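Local coordinates for protein pectate lyase (Pectobacterium carotovorum, PDB 4U49) that probably cleaves polygalacturonate and methyl-esterified pectins internally by calcium-dependent beta-elimination, acting on highly methylated pectin as well as on pectate, at residues T24-L28 against Y88-T92; A43-R48 against T92-N96. One frame throughout, in Å; residues are numbered along the deposited sequence.

Contact 1. Residues T24-L28 against Y88-T92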
# COMPACT_ATOMS: atom_id res chain seq x y z
N THR A 24 -19.06 2.75 -5.10
CA THR A 24 -17.92 2.06 -4.53
C THR A 24 -17.38 1.10 -5.58
O THR A 24 -18.12 0.28 -6.11
CB THR A 24 -18.29 1.28 -3.26
OG1 THR A 24 -18.77 2.20 -2.26
CG2 THR A 24 -17.08 0.53 -2.72
N MET A 25 -16.09 1.24 -5.89
CA MET A 25 -15.44 0.37 -6.86
C MET A 25 -14.68 -0.73 -6.15
O MET A 25 -13.70 -0.47 -5.45
CB MET A 25 -14.50 1.15 -7.77
CG MET A 25 -13.63 0.27 -8.66
SD MET A 25 -14.53 -0.42 -10.06
CE MET A 25 -13.31 -1.56 -10.70
N LEU A 26 -15.13 -1.97 -6.34
CA LEU A 26 -14.50 -3.13 -5.73
C LEU A 26 -13.66 -3.91 -6.74
O LEU A 26 -14.13 -4.21 -7.84
CB LEU A 26 -15.56 -4.05 -5.10
CG LEU A 26 -15.09 -5.38 -4.51
CD1 LEU A 26 -14.16 -5.15 -3.33
CD2 LEU A 26 -16.29 -6.22 -4.10
N MET A 27 -12.43 -4.22 -6.36
CA MET A 27 -11.54 -5.06 -7.16
C MET A 27 -11.03 -6.21 -6.30
O MET A 27 -11.07 -6.12 -5.08
CB MET A 27 -10.35 -4.25 -7.70
CG MET A 27 -10.73 -2.97 -8.41
SD MET A 27 -9.29 -2.21 -9.19
CE MET A 27 -8.12 -2.21 -7.83
N LEU A 28 -10.54 -7.27 -6.93
CA LEU A 28 -9.99 -8.37 -6.14
C LEU A 28 -8.71 -8.95 -6.73
O LEU A 28 -8.40 -8.78 -7.90
CB LEU A 28 -11.04 -9.47 -5.96
CG LEU A 28 -11.76 -10.08 -7.16
CD1 LEU A 28 -10.90 -11.12 -7.87
CD2 LEU A 28 -13.08 -10.70 -6.71
N TYR A 88 -18.13 -11.11 -5.26
CA TYR A 88 -18.06 -10.38 -3.99
C TYR A 88 -18.74 -9.02 -4.11
O TYR A 88 -18.80 -8.43 -5.19
CB TYR A 88 -16.61 -10.18 -3.55
CG TYR A 88 -15.89 -11.43 -3.09
CD1 TYR A 88 -15.87 -11.79 -1.76
CD2 TYR A 88 -15.21 -12.23 -4.00
CE1 TYR A 88 -15.21 -12.92 -1.33
CE2 TYR A 88 -14.54 -13.36 -3.59
CZ TYR A 88 -14.54 -13.70 -2.25
OH TYR A 88 -13.87 -14.83 -1.83
N TRP A 89 -19.25 -8.53 -2.98
CA TRP A 89 -19.77 -7.17 -2.86
C TRP A 89 -19.32 -6.56 -1.54
O TRP A 89 -19.16 -7.28 -0.55
CB TRP A 89 -21.30 -7.14 -2.90
CG TRP A 89 -21.93 -7.63 -4.16
CD1 TRP A 89 -22.41 -6.86 -5.18
CD2 TRP A 89 -22.18 -8.99 -4.52
NE1 TRP A 89 -22.94 -7.67 -6.16
CE2 TRP A 89 -22.80 -8.98 -5.78
CE3 TRP A 89 -21.92 -10.22 -3.90
CZ2 TRP A 89 -23.18 -10.15 -6.44
CZ3 TRP A 89 -22.30 -11.38 -4.55
CH2 TRP A 89 -22.92 -11.33 -5.81
N VAL A 90 -19.12 -5.24 -1.51
CA VAL A 90 -19.02 -4.54 -0.23
C VAL A 90 -20.13 -3.49 -0.13
O VAL A 90 -20.43 -2.78 -1.10
CB VAL A 90 -17.63 -3.87 -0.02
CG1 VAL A 90 -16.53 -4.92 0.01
CG2 VAL A 90 -17.35 -2.84 -1.10
N ASP A 91 -20.77 -3.44 1.03
CA ASP A 91 -21.80 -2.44 1.30
C ASP A 91 -21.25 -1.44 2.30
O ASP A 91 -20.66 -1.83 3.30
CB ASP A 91 -23.08 -3.09 1.85
CG ASP A 91 -23.90 -3.79 0.78
OD1 ASP A 91 -23.39 -3.99 -0.34
OD2 ASP A 91 -25.06 -4.16 1.08
N THR A 92 -21.43 -0.15 2.03
CA THR A 92 -21.05 0.86 3.01
C THR A 92 -22.30 1.45 3.64
O THR A 92 -23.29 1.72 2.95
CB THR A 92 -20.20 1.98 2.40
OG1 THR A 92 -20.99 2.71 1.46
CG2 THR A 92 -18.98 1.41 1.71
O HOH W 1 -20.16 0.11 -0.90
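L26 drives its forked end into the backbone of Y88-V90 and has the largest share of the buried surface. Its CG stands anti to the backbone N (chi1 175°), which carries both methyls across to the opposing strand. CD2 lies over the chain, 3.5 Å from Y88 O and 3.8 Å from W89 CA, while the other branch, CD1, meets V90 CG1 at 4.1 Å. To one side of this leucine, L28 CD2 comes within 3.8 Å of Y88 CD2, the two side chains crossing at about a right angle. To the other, T24 CG2 and V90 CG2 touch at 3.7 Å, again nearly perpendicular. No direct hydrogen bond joins 24-28 to 88-92; the axes of these segments pass 7.8 Å apart at 146°, as facing layers of a beta sandwich do. Strand 24-31 belongs to a three-stranded antiparallel sheet and strand 87-94 to a four-stranded one, and the topology of the two is that of a fibronectin type III-like domain. W39 and L37 of the three-stranded sheet extend the same interior around V90 and Y88. The polar link runs through a single water: T24 OG1 donates to it at 2.9 Å, and the water in turn donates to V90 O, also at 2.9 Å. T24 OG1 is bonded to T41 OG1 as well, and Y88 OH reaches past the apolar layer to D77 OD1.

Contact 2. Residues A43-R48 against T92-N96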
# COMPACT_ATOMS: atom_id res chain seq x y z
N ALA A 43 -18.59 7.70 -0.93
CA ALA A 43 -19.68 7.88 0.02
C ALA A 43 -19.14 8.55 1.27
O ALA A 43 -18.16 8.08 1.86
CB ALA A 43 -20.33 6.55 0.36
N GLY A 44 -19.74 9.66 1.66
CA GLY A 44 -19.26 10.40 2.81
C GLY A 44 -19.87 9.88 4.09
O GLY A 44 -20.93 9.25 4.07
N ASN A 45 -19.17 10.12 5.20
CA ASN A 45 -19.74 9.92 6.53
C ASN A 45 -20.09 8.46 6.82
O ASN A 45 -21.15 8.15 7.34
CB ASN A 45 -20.99 10.80 6.67
CG ASN A 45 -21.39 11.04 8.11
OD1 ASN A 45 -20.56 10.99 9.02
ND2 ASN A 45 -22.67 11.31 8.32
N VAL A 46 -19.18 7.54 6.47
CA VAL A 46 -19.47 6.12 6.63
C VAL A 46 -19.23 5.67 8.07
O VAL A 46 -18.34 6.17 8.76
CB VAL A 46 -18.64 5.26 5.64
CG1 VAL A 46 -18.49 5.97 4.31
CG2 VAL A 46 -17.28 4.94 6.21
N VAL A 47 -20.05 4.74 8.54
CA VAL A 47 -19.95 4.26 9.91
C VAL A 47 -19.72 2.75 9.98
O VAL A 47 -19.24 2.24 11.00
CB VAL A 47 -21.21 4.62 10.73
CG1 VAL A 47 -21.37 6.13 10.82
CG2 VAL A 47 -22.45 3.98 10.13
N ARG A 48 -20.05 2.04 8.91
CA ARG A 48 -19.87 0.60 8.87
C ARG A 48 -19.76 0.10 7.43
O ARG A 48 -20.26 0.74 6.50
CB ARG A 48 -21.03 -0.11 9.57
CG ARG A 48 -20.74 -1.55 9.95
CD ARG A 48 -21.95 -2.22 10.58
NE ARG A 48 -22.87 -2.78 9.59
CZ ARG A 48 -24.13 -2.41 9.44
NH1 ARG A 48 -24.65 -1.47 10.23
NH2 ARG A 48 -24.89 -2.98 8.51
N THR A 92 -21.43 -0.15 2.03
CA THR A 92 -21.05 0.86 3.01
C THR A 92 -22.30 1.45 3.64
O THR A 92 -23.29 1.72 2.95
CB THR A 92 -20.20 1.98 2.40
OG1 THR A 92 -20.99 2.71 1.46
CG2 THR A 92 -18.98 1.41 1.71
N VAL A 93 -22.26 1.64 4.95
CA VAL A 93 -23.37 2.25 5.67
C VAL A 93 -22.95 3.63 6.17
O VAL A 93 -21.94 3.77 6.85
CB VAL A 93 -23.83 1.37 6.84
CG1 VAL A 93 -25.06 1.97 7.51
CG2 VAL A 93 -24.13 -0.04 6.36
N SER A 94 -23.73 4.64 5.81
CA SER A 94 -23.40 6.02 6.17
C SER A 94 -24.25 6.49 7.35
O SER A 94 -25.17 5.80 7.77
CB SER A 94 -23.61 6.95 4.97
OG SER A 94 -22.66 6.68 3.95
N GLY A 95 -23.92 7.67 7.87
CA GLY A 95 -24.61 8.22 9.02
C GLY A 95 -26.07 8.55 8.78
O GLY A 95 -26.87 8.57 9.71
N ASN A 96 -26.42 8.80 7.52
CA ASN A 96 -27.81 9.05 7.16
C ASN A 96 -28.56 7.74 6.93
O ASN A 96 -29.66 7.74 6.38
CB ASN A 96 -27.89 9.93 5.91
CG ASN A 96 -27.18 9.32 4.71
OD1 ASN A 96 -26.63 8.22 4.80
ND2 ASN A 96 -27.20 10.02 3.59
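R48 and V93 run alongside each other on the same face of the sheet. The arginine starts with CB 4.2 Å from V93 CB, runs extended through CG and CD, then bends at chi3 (85°), and that turn brings its flat end alongside the valine. There V93 CG2 sits over one face of the guanidinium, off-centre, nearer NH2 than NH1: CZ of R48 is 3.9 Å from this methyl and NH2 3.7 Å. NH2 also makes a salt bridge with D50 OD2, while NE makes a long, weak ion pair with E67 OE2. Beneath this pair the backbones form a classic beta bulge: two residues, V47 and R48, stand opposite the single V93, and the register slips by one residue along the antiparallel pairing of strands 46-54 and 87-94 of the fibronectin type III-like domain. V93 O accepts twice, from V47 N at 2.7 Å in an almost straight bond (177°) and from R48 N at a longer 3.3 Å; V93 N returns a bond to R48 O at 2.7 Å. Before the bulge, N45 adopts a left-handed backbone conformation (phi 64°), and its carbonyl O receives G95 N at 2.9 Å, tying the loop before strand 46-54 to the turn that follows S94. Close by, the amide ND2 of N45 packs against G95 CA, and S94 OG approaches G44 O to 3.1 Å.

How the contacts relate
Both contacts use strand 87-94, contact 1 through 88-92 and contact 2 through 92-96, so that T92 is common to the two; their centres lie 14 Å apart. Along the chain the order is 24-28, 43-48, then the shared stretch. Contact 1 passes through the sandwich interior, from the three-stranded sheet to the four-stranded one, while contact 2 runs within the latter, between its two central strands near one end. Strand 87-94 thus pairs edgewise with 46-54 and packs facewise on the other sheet. This N-terminal domain lies away from the annotated calcium sites of the pectate lyase domain, mainly a parallel beta-helix, which follows later in the chain.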